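Local coordinates for protein RNA-dependent RNA polymerase (Farallon virus, PDB 6DX5) that carries, near its N-terminus, a viral OTU cysteine protease domain that acts as a deubiquitinase, while the full-length protein probably serves as RNA-directed RNA polymerase, at residues 145-150 / 169-174. Residues are numbered along the deposited sequence; the frame is centred on the assembly and turned at random.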
loop_
_atom_site.group_PDB
_atom_site.type_symbol
_atom_site.label_atom_id
_atom_site.label_comp_id
_atom_site.label_asym_id
_atom_site.label_seq_id
_atom_site.Cartn_x
_atom_site.Cartn_y
_atom_site.Cartn_z
ATOM N N VAL A 145 -4.011 10.440 8.052
ATOM C CA VAL A 145 -3.674 11.329 9.146
ATOM C C VAL A 145 -3.753 10.592 10.473
ATOM O O VAL A 145 -4.389 9.539 10.601
ATOM C CB VAL A 145 -4.601 12.532 9.153
ATOM C CG1 VAL A 145 -4.505 13.264 7.830
ATOM C CG2 VAL A 145 -6.028 12.043 9.481
ATOM N N ASN A 146 -3.105 11.174 11.488
ATOM C CA ASN A 146 -3.259 10.601 12.811
ATOM C C ASN A 146 -4.470 11.279 13.437
ATOM O O ASN A 146 -5.225 11.988 12.760
ATOM C CB ASN A 146 -1.976 10.742 13.629
ATOM C CG ASN A 146 -1.547 12.147 13.733
ATOM O OD1 ASN A 146 -2.260 13.033 13.279
ATOM N ND2 ASN A 146 -0.375 12.386 14.313
ATOM N N THR A 147 -4.677 11.074 14.725
ATOM C CA THR A 147 -5.957 11.475 15.284
ATOM C C THR A 147 -6.055 12.978 15.525
ATOM O O THR A 147 -7.174 13.473 15.684
ATOM C CB THR A 147 -6.217 10.689 16.573
ATOM O OG1 THR A 147 -5.119 10.904 17.471
ATOM C CG2 THR A 147 -6.302 9.161 16.237
ATOM N N ASP A 148 -4.932 13.705 15.521
ATOM C CA ASP A 148 -4.899 15.163 15.536
ATOM C C ASP A 148 -4.763 15.789 14.130
ATOM O O ASP A 148 -4.358 16.955 14.014
ATOM C CB ASP A 148 -3.762 15.633 16.441
ATOM C CG ASP A 148 -2.385 15.141 15.974
ATOM O OD1 ASP A 148 -2.191 14.926 14.761
ATOM O OD2 ASP A 148 -1.465 15.000 16.812
ATOM N N MET A 149 -5.047 15.034 13.070
ATOM C CA MET A 149 -5.127 15.512 11.684
ATOM C C MET A 149 -3.775 15.947 11.093
ATOM O O MET A 149 -3.746 16.608 10.061
ATOM C CB MET A 149 -6.162 16.642 11.547
ATOM C CG MET A 149 -7.614 16.184 11.719
ATOM S SD MET A 149 -8.341 15.232 10.310
ATOM C CE MET A 149 -8.429 16.437 9.016
ATOM N N LYS A 150 -2.646 15.573 11.706
ATOM C CA LYS A 150 -1.322 15.700 11.083
ATOM C C LYS A 150 -1.103 14.554 10.113
ATOM O O LYS A 150 -1.399 13.390 10.439
ATOM C CB LYS A 150 -0.184 15.662 12.122
ATOM C CG LYS A 150 -0.153 16.694 13.227
ATOM C CD LYS A 150 -0.558 18.069 12.792
ATOM C CE LYS A 150 -1.984 18.288 13.107
ATOM N NZ LYS A 150 -2.693 19.355 12.412
ATOM N N VAL A 169 -9.648 12.447 3.302
ATOM C CA VAL A 169 -8.801 12.193 4.459
ATOM C C VAL A 169 -9.188 10.834 5.009
ATOM O O VAL A 169 -10.361 10.456 4.990
ATOM C CB VAL A 169 -8.947 13.291 5.530
ATOM C CG1 VAL A 169 -10.403 13.391 6.019
ATOM C CG2 VAL A 169 -8.047 13.032 6.726
ATOM N N ARG A 170 -8.208 10.099 5.513
ATOM C CA ARG A 170 -8.437 8.769 6.047
ATOM C C ARG A 170 -7.823 8.710 7.429
ATOM O O ARG A 170 -6.607 8.924 7.580
ATOM C CB ARG A 170 -7.796 7.690 5.173
ATOM C CG ARG A 170 -8.058 6.286 5.733
ATOM C CD ARG A 170 -7.255 5.219 5.035
ATOM N NE ARG A 170 -7.872 3.920 5.300
ATOM C CZ ARG A 170 -7.589 2.786 4.651
ATOM N NH1 ARG A 170 -6.651 2.773 3.690
ATOM N NH2 ARG A 170 -8.246 1.677 4.969
ATOM N N CYS A 171 -8.640 8.374 8.433
ATOM C CA CYS A 171 -8.157 8.248 9.812
ATOM C C CYS A 171 -8.487 6.838 10.279
ATOM O O CYS A 171 -9.661 6.524 10.505
ATOM C CB CYS A 171 -8.789 9.311 10.717
ATOM S SG CYS A 171 -7.934 9.355 12.386
ATOM N N GLY A 172 -7.475 5.969 10.349
ATOM C CA GLY A 172 -7.701 4.533 10.493
ATOM C C GLY A 172 -8.592 3.936 9.396
ATOM O O GLY A 172 -8.280 3.933 8.185
ATOM N N ALA A 173 -9.707 3.359 9.817
ATOM C CA ALA A 173 -10.628 2.776 8.853
ATOM C C ALA A 173 -11.568 3.810 8.245
ATOM O O ALA A 173 -12.241 3.498 7.267
ATOM C CB ALA A 173 -11.470 1.676 9.507
ATOM N N HIS A 174 -11.610 5.044 8.761
ATOM C CA HIS A 174 -12.670 5.955 8.374
ATOM C C HIS A 174 -12.206 6.991 7.346
ATOM O O HIS A 174 -11.161 7.609 7.506
ATOM C CB HIS A 174 -13.262 6.673 9.618
ATOM C CG HIS A 174 -14.437 7.518 9.268
ATOM N ND1 HIS A 174 -15.621 6.980 8.824
ATOM C CD2 HIS A 174 -14.564 8.861 9.114
ATOM C CE1 HIS A 174 -16.461 7.957 8.493
ATOM N NE2 HIS A 174 -15.841 9.111 8.657
HETATM O O HOH W 1 -4.829 7.071 9.736
#
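Val169 CG2 sits against both methyls of Val145, 3.6 Å from CG2 and 3.7 Å from CG1, the two side chains crossing at about a right angle; short beta-branched residues suit such buried strand positions. In Val169, CG2 stands anti to the backbone N, which turns that methyl to Val145. The unbranched chain of Met149, bent at chi2 and chi3, brings its terminal methyl CE back to Val169 CG2 at 4.1 Å, while Met149 also packs on Ile22. On the other flank Cys171 SG, a compact and polarisable group, lies 3.8 Å from Asn146 O, beside the methyl of Thr147. The backbones pair as neighbouring parallel strands of the mixed sheet in this OTU domain: Val145 N donates to Arg170 O at 3.0 Å, nearly straight at 166°. Beyond it the strands part, and a water bridges them, giving a proton to Val145 O (2.7 Å) and accepting one from Gly172 N (2.9 Å). Each strand then turns back. Asn146 to Met149 form a type I turn with a G1 bulge, Met149 taking the positive phi, and Asp148 OD1 makes an Asx turn with Lys150 N. Cys171 to His174 form a type II' hairpin turn, whose second position, phi 56°, suits Gly172. His174 then bonds through NE2 to Asp176, probably the catalytic His-Asp pair, as in related OTU proteases.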